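Long-range contacts in DnaJ homolog subfamily C member 10 (Mus musculus, PDB 3APQ), which reduces disulfide bonds in the endoplasmic reticulum, serving both the correct folding of proteins and the degradation of misfolded ones: residues N3-L8 and K62-Y67; F118-S123 and P170-F175. All blocks are in the same frame, centred on the assembly; numbering follows the deposited sequence. Where two conformers were deposited one is given.

Interaction 1 of 2, residues N3-L8 and K62-Y67; sequences NFYSLL and KKYDKY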
loop_
_atom_site.group_PDB
_atom_site.type_symbol
_atom_site.label_atom_id
_atom_site.label_comp_id
_atom_site.label_asym_id
_atom_site.label_seq_id
_atom_site.Cartn_x
_atom_site.Cartn_y
_atom_site.Cartn_z
ATOM N N ASN A 3 -18.228 -7.051 -14.982
ATOM C CA ASN A 3 -17.831 -7.487 -13.656
ATOM C C ASN A 3 -16.817 -6.488 -13.157
ATOM O O ASN A 3 -16.401 -5.595 -13.916
ATOM C CB ASN A 3 -17.230 -8.919 -13.711
ATOM C CG ASN A 3 -16.028 -9.024 -14.642
ATOM O OD1 ASN A 3 -14.980 -8.433 -14.398
ATOM N ND2 ASN A 3 -16.181 -9.815 -15.705
ATOM N N PHE A 4 -16.390 -6.615 -11.896
ATOM C CA PHE A 4 -15.528 -5.589 -11.330
ATOM C C PHE A 4 -14.199 -5.440 -12.037
ATOM O O PHE A 4 -13.628 -4.340 -12.076
ATOM C CB PHE A 4 -15.295 -5.819 -9.816
ATOM C CG PHE A 4 -16.498 -5.576 -8.956
ATOM C CD1 PHE A 4 -17.571 -4.779 -9.401
ATOM C CD2 PHE A 4 -16.535 -6.111 -7.663
ATOM C CE1 PHE A 4 -18.665 -4.549 -8.602
ATOM C CE2 PHE A 4 -17.617 -5.886 -6.843
ATOM C CZ PHE A 4 -18.705 -5.096 -7.324
ATOM N N TYR A 5 -13.673 -6.575 -12.502
ATOM C CA TYR A 5 -12.414 -6.615 -13.233
ATOM C C TYR A 5 -12.498 -5.854 -14.554
ATOM O O TYR A 5 -11.694 -4.968 -14.818
ATOM C CB TYR A 5 -12.061 -8.087 -13.472
ATOM C CG TYR A 5 -11.737 -8.788 -12.177
ATOM C CD1 TYR A 5 -10.594 -8.460 -11.484
ATOM C CD2 TYR A 5 -12.575 -9.760 -11.661
ATOM C CE1 TYR A 5 -10.277 -9.098 -10.270
ATOM C CE2 TYR A 5 -12.301 -10.412 -10.459
ATOM C CZ TYR A 5 -11.140 -10.079 -9.782
ATOM O OH TYR A 5 -10.843 -10.700 -8.604
ATOM N N SER A 6 -13.482 -6.207 -15.385
ATOM C CA SER A 6 -13.619 -5.532 -16.669
ATOM C C SER A 6 -14.006 -4.066 -16.486
ATOM O O SER A 6 -13.589 -3.223 -17.285
ATOM C CB SER A 6 -14.560 -6.311 -17.588
ATOM O OG SER A 6 -15.873 -6.361 -17.055
ATOM N N LEU A 7 -14.714 -3.731 -15.396
ATOM C CA LEU A 7 -14.998 -2.321 -15.126
ATOM C C LEU A 7 -13.702 -1.531 -14.936
ATOM O O LEU A 7 -13.547 -0.381 -15.422
ATOM C CB LEU A 7 -15.919 -2.187 -13.914
ATOM C CG LEU A 7 -16.559 -0.804 -13.702
ATOM C CD1 LEU A 7 -17.510 -0.352 -14.854
ATOM C CD2 LEU A 7 -17.297 -0.789 -12.325
ATOM N N LEU A 8 -12.754 -2.123 -14.221
ATOM C CA LEU A 8 -11.456 -1.458 -14.040
ATOM C C LEU A 8 -10.491 -1.675 -15.207
ATOM O O LEU A 8 -9.442 -1.024 -15.250
ATOM C CB LEU A 8 -10.781 -1.938 -12.757
ATOM C CG LEU A 8 -11.562 -1.576 -11.477
ATOM C CD1 LEU A 8 -10.888 -2.090 -10.186
ATOM C CD2 LEU A 8 -11.858 -0.078 -11.377
ATOM N N LYS A 62 -12.089 -12.374 -2.486
ATOM C CA LYS A 62 -12.254 -13.842 -2.521
ATOM C C LYS A 62 -13.732 -14.227 -2.632
ATOM O O LYS A 62 -14.135 -15.110 -3.415
ATOM C CB LYS A 62 -11.682 -14.382 -1.237
ATOM C CG LYS A 62 -11.632 -15.935 -1.123
ATOM C CD LYS A 62 -10.658 -16.323 0.020
ATOM C CE LYS A 62 -9.420 -15.403 0.022
ATOM N NZ LYS A 62 -8.635 -15.426 1.328
ATOM N N LYS A 63 -14.525 -13.544 -1.825
ATOM C CA LYS A 63 -15.965 -13.713 -1.816
ATOM C C LYS A 63 -16.557 -13.350 -3.188
ATOM O O LYS A 63 -17.324 -14.114 -3.733
ATOM C CB LYS A 63 -16.573 -12.836 -0.729
ATOM C CG LYS A 63 -17.935 -13.322 -0.256
ATOM C CD LYS A 63 -18.584 -12.357 0.767
ATOM C CE LYS A 63 -20.059 -12.743 0.984
ATOM N NZ LYS A 63 -20.777 -11.811 1.922
ATOM N N TYR A 64 -16.155 -12.197 -3.738
ATOM C CA TYR A 64 -16.597 -11.771 -5.066
ATOM C C TYR A 64 -16.223 -12.771 -6.154
ATOM O O TYR A 64 -17.022 -13.049 -7.045
ATOM C CB TYR A 64 -16.001 -10.381 -5.407
ATOM C CG TYR A 64 -16.425 -9.882 -6.773
ATOM C CD1 TYR A 64 -17.730 -9.382 -6.969
ATOM C CD2 TYR A 64 -15.561 -9.947 -7.880
ATOM C CE1 TYR A 64 -18.169 -8.926 -8.214
ATOM C CE2 TYR A 64 -15.985 -9.467 -9.166
ATOM C CZ TYR A 64 -17.299 -8.973 -9.310
ATOM O OH TYR A 64 -17.793 -8.450 -10.498
ATOM N N ASP A 65 -14.980 -13.266 -6.101
ATOM C CA ASP A 65 -14.499 -14.267 -7.066
ATOM C C ASP A 65 -15.340 -15.487 -7.049
ATOM O O ASP A 65 -15.688 -16.020 -8.110
ATOM C CB ASP A 65 -13.042 -14.618 -6.787
ATOM C CG ASP A 65 -12.118 -13.542 -7.265
ATOM O OD1 ASP A 65 -12.609 -12.678 -8.030
ATOM O OD2 ASP A 65 -10.896 -13.565 -6.930
ATOM N N LYS A 66 -15.738 -15.889 -5.850
ATOM C CA LYS A 66 -16.486 -17.119 -5.686
ATOM C C LYS A 66 -17.979 -17.005 -5.983
ATOM O O LYS A 66 -18.555 -17.905 -6.589
ATOM C CB LYS A 66 -16.281 -17.643 -4.271
ATOM C CG LYS A 66 -16.162 -19.134 -4.224
ATOM C CD LYS A 66 -15.354 -19.535 -3.002
ATOM C CE LYS A 66 -15.618 -20.982 -2.672
ATOM N NZ LYS A 66 -15.086 -21.259 -1.320
ATOM N N TYR A 67 -18.584 -15.894 -5.582
ATOM C CA TYR A 67 -20.030 -15.757 -5.528
ATOM C C TYR A 67 -20.610 -14.551 -6.270
ATOM O O TYR A 67 -21.813 -14.288 -6.148
ATOM C CB TYR A 67 -20.436 -15.596 -4.069
ATOM C CG TYR A 67 -20.050 -16.784 -3.219
ATOM C CD1 TYR A 67 -20.583 -18.048 -3.506
ATOM C CD2 TYR A 67 -19.135 -16.649 -2.151
ATOM C CE1 TYR A 67 -20.239 -19.150 -2.751
ATOM C CE2 TYR A 67 -18.764 -17.765 -1.386
ATOM C CZ TYR A 67 -19.327 -18.986 -1.688
ATOM O OH TYR A 67 -19.023 -20.086 -0.958
#
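In the J domain, the first turn of helix 4-8 meets the end of helix 58-67 through Tyr64, which reaches across to Phe4 with both its ring and its hydroxyl. The rings form an offset stack, planes 12° apart and centroids 4.2 Å from each other: Phe4 CD2 sits over the centre of the Tyr64 ring, while Tyr64 CE1 lies nearer the rim of the Phe4 ring. With CG anti to the backbone N (chi1 -180°), the Tyr64 side chain extends toward helix 4-8, where its OH accepts from Phe4 N at 2.7 Å. That N-H lies in the first turn of the helix, whose start is set by a capping box: Ser6 N donates to Asn3 OD1 (2.9 Å) from above the carbonyl plane, and Asn3 N to Ser6 OG (3.2 Å). Were Tyr64 cut back to an alanine, Phe4 N would probably be left without this acceptor and one face of the Phe4 ring without its stacking partner. Beside the stack, Tyr5 OH donates to Asp65 OD1 at 2.7 Å on the syn lone pair, ring and carboxylate nearly coplanar (25°); Arg61 also bonds this hydroxyl. Phe4 packs further on Arg50 and Ala51 of helix 41-55. The short helix 4-8 and helix 58-67 are thus joined in the all-helical fold of a DnaJ domain.

Interaction 2 of 2, residues F118-S123 and P170-F175; sequences FVNFYS and PSLFIF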
loop_
_atom_site.group_PDB
_atom_site.type_symbol
_atom_site.label_atom_id
_atom_site.label_comp_id
_atom_site.label_asym_id
_atom_site.label_seq_id
_atom_site.Cartn_x
_atom_site.Cartn_y
_atom_site.Cartn_z
ATOM N N PHE A 118 12.889 -4.232 6.005
ATOM C CA PHE A 118 12.810 -2.946 6.651
ATOM C C PHE A 118 11.580 -2.280 6.050
ATOM O O PHE A 118 11.522 -2.076 4.814
ATOM C CB PHE A 118 14.081 -2.191 6.276
ATOM C CG PHE A 118 14.292 -0.879 7.015
ATOM C CD1 PHE A 118 15.296 -0.033 6.574
ATOM C CD2 PHE A 118 13.575 -0.525 8.193
ATOM C CE1 PHE A 118 15.573 1.176 7.257
ATOM C CE2 PHE A 118 13.831 0.666 8.857
ATOM C CZ PHE A 118 14.835 1.534 8.392
ATOM N N VAL A 119 10.588 -2.048 6.908
ATOM C CA VAL A 119 9.250 -1.660 6.492
ATOM C C VAL A 119 8.842 -0.270 7.036
ATOM O O VAL A 119 9.022 0.041 8.223
ATOM C CB VAL A 119 8.226 -2.719 6.974
ATOM C CG1 VAL A 119 6.757 -2.309 6.575
ATOM C CG2 VAL A 119 8.609 -4.077 6.386
ATOM N N ASN A 120 8.316 0.545 6.127
ATOM C CA ASN A 120 7.803 1.867 6.410
ATOM C C ASN A 120 6.299 1.738 6.551
ATOM O O ASN A 120 5.606 1.461 5.540
ATOM C CB ASN A 120 8.136 2.787 5.235
ATOM C CG ASN A 120 7.505 4.158 5.348
ATOM O OD1 ASN A 120 6.843 4.475 6.337
ATOM N ND2 ASN A 120 7.760 4.999 4.355
ATOM N N PHE A 121 5.817 1.915 7.784
ATOM C CA PHE A 121 4.380 1.939 8.105
ATOM C C PHE A 121 3.925 3.387 8.003
ATOM O O PHE A 121 4.371 4.255 8.775
ATOM C CB PHE A 121 4.080 1.423 9.523
ATOM C CG PHE A 121 4.323 -0.052 9.699
ATOM C CD1 PHE A 121 3.281 -0.951 9.600
ATOM C CD2 PHE A 121 5.598 -0.516 10.020
ATOM C CE1 PHE A 121 3.516 -2.319 9.765
ATOM C CE2 PHE A 121 5.847 -1.890 10.169
ATOM C CZ PHE A 121 4.795 -2.779 10.050
ATOM N N TYR A 122 3.072 3.655 7.042
ATOM C CA TYR A 122 2.624 5.042 6.788
ATOM C C TYR A 122 1.097 5.119 6.791
ATOM O O TYR A 122 0.407 4.108 6.932
ATOM C CB TYR A 122 3.272 5.534 5.456
ATOM C CG TYR A 122 2.780 4.795 4.215
ATOM C CD1 TYR A 122 1.712 5.312 3.506
ATOM C CD2 TYR A 122 3.357 3.602 3.754
ATOM C CE1 TYR A 122 1.182 4.681 2.400
ATOM C CE2 TYR A 122 2.796 2.933 2.570
ATOM C CZ TYR A 122 1.729 3.514 1.918
ATOM O OH TYR A 122 1.113 3.013 0.756
ATOM N N SER A 123 0.539 6.327 6.676
ATOM C CA SER A 123 -0.898 6.487 6.660
ATOM C C SER A 123 -1.212 7.610 5.666
ATOM O O SER A 123 -0.390 8.513 5.496
ATOM C CB SER A 123 -1.415 6.801 8.065
ATOM O OG SER A 123 -2.799 7.084 8.074
ATOM N N PRO A 170 5.348 8.449 10.121
ATOM C CA PRO A 170 5.720 7.092 9.694
ATOM C C PRO A 170 6.363 6.331 10.839
ATOM O O PRO A 170 6.934 6.952 11.752
ATOM C CB PRO A 170 6.767 7.338 8.580
ATOM C CG PRO A 170 7.372 8.684 8.963
ATOM C CD PRO A 170 6.261 9.494 9.605
ATOM N N SER A 171 6.257 5.006 10.816
ATOM C CA SER A 171 6.983 4.163 11.778
ATOM C C SER A 171 7.802 3.164 10.984
ATOM O O SER A 171 7.277 2.473 10.110
ATOM C CB SER A 171 6.020 3.472 12.759
ATOM O OG SER A 171 5.711 4.406 13.763
ATOM N N LEU A 172 9.102 3.156 11.217
ATOM C CA LEU A 172 9.977 2.309 10.409
ATOM C C LEU A 172 10.567 1.214 11.310
ATOM O O LEU A 172 11.179 1.510 12.346
ATOM C CB LEU A 172 11.124 3.101 9.750
ATOM C CG LEU A 172 10.901 4.467 9.041
ATOM C CD1 LEU A 172 12.066 4.969 8.201
ATOM C CD2 LEU A 172 9.633 4.653 8.281
ATOM N N PHE A 173 10.365 -0.038 10.916
ATOM C CA PHE A 173 10.790 -1.167 11.754
ATOM C C PHE A 173 11.529 -2.146 10.897
ATOM O O PHE A 173 11.123 -2.422 9.743
ATOM C CB PHE A 173 9.586 -1.903 12.306
ATOM C CG PHE A 173 8.939 -1.246 13.502
ATOM C CD1 PHE A 173 9.424 -1.508 14.805
ATOM C CD2 PHE A 173 7.834 -0.407 13.353
ATOM C CE1 PHE A 173 8.808 -0.929 15.952
ATOM C CE2 PHE A 173 7.208 0.168 14.493
ATOM C CZ PHE A 173 7.706 -0.086 15.783
ATOM N N ILE A 174 12.577 -2.730 11.459
ATOM C CA ILE A 174 13.262 -3.794 10.745
ATOM C C ILE A 174 12.918 -5.155 11.385
ATOM O O ILE A 174 12.800 -5.274 12.630
ATOM C CB ILE A 174 14.738 -3.436 10.591
ATOM C CG1 ILE A 174 15.408 -4.296 9.541
ATOM C CG2 ILE A 174 15.460 -3.505 11.915
ATOM C CD1 ILE A 174 16.655 -3.621 8.907
ATOM N N PHE A 175 12.670 -6.159 10.537
ATOM C CA PHE A 175 12.142 -7.466 11.011
ATOM C C PHE A 175 13.002 -8.593 10.442
ATOM O O PHE A 175 13.456 -8.549 9.283
ATOM C CB PHE A 175 10.713 -7.726 10.463
ATOM C CG PHE A 175 9.666 -6.756 10.915
ATOM C CD1 PHE A 175 8.925 -7.008 12.080
ATOM C CD2 PHE A 175 9.394 -5.600 10.162
ATOM C CE1 PHE A 175 7.903 -6.119 12.527
ATOM C CE2 PHE A 175 8.393 -4.693 10.593
ATOM C CZ PHE A 175 7.658 -4.952 11.807
#
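Four backbone hydrogen bonds join Phe118-Tyr122 to Ser171-Phe175 as antiparallel strands. Val119 and Phe173 bond each other both ways, Val119 N to Phe173 O at 2.9 Å and Phe173 N to Val119 O at 3.0 Å; Phe121 and Ser171 do the same, with Phe121 N 2.8 Å from Ser171 O. Between these two hydrogen-bonded pairs lies the non-hydrogen-bonded pair Asn120-Leu172, where Leu172 CA approaches Val119 O to 3.3 Å in a CA-H...O contact. Strand 117-122 is the middle strand of the thioredoxin-fold sheet, antiparallel to 171-175 here and parallel to 148-153 along its other edge; Pro170, preceded by a cis peptide bond, touches His128 within the redox-active CxxC motif. On the face carrying Phe118, Asn120, Leu172 and Ile174, with CG anti to the backbone N (chi1 -172°), the Phe118 ring leans over toward the neighbouring strand, bringing CE2 within 3.7 Å of Leu172 CB and its edge to Phe173 O. Helices 127-142 and 190-202 cover this face, Trp136 meeting the Phe118 ring edge-to-face. Asn120 OD1, buried with no polar partner in the model, rests 3.4 Å from Leu172 CD2. On the other face, the Phe121 and Phe175 rings reach toward each other and meet edge against edge, CE2 to CE2 at 3.8 Å, while Phe121 CD2 lies by the Phe173 ring edge and Val119 CB by that of Phe175.

From the N terminus, residues 3-8 lie in the J domain, and interaction 1 closes when the chain returns at 62-67 after 53 intervening residues, 34 of them helical and none in a strand. The chain then passes through helix 83-88 to the thioredoxin domain, where interaction 2 opens at 118-123 and closes at 170-175, around helix 127-142, strand 148-153 and helix 158-163. The two loops are in series, neither nesting nor crossing. The centres of interactions 1 and 2 lie about 31 Å apart, on opposite sides of the chain's centre, and the nearest atoms of interactions 1 and 2 are about 17 Å apart. Interaction 1 ties helix to helix; interaction 2 joins neighbouring strands within a sheet.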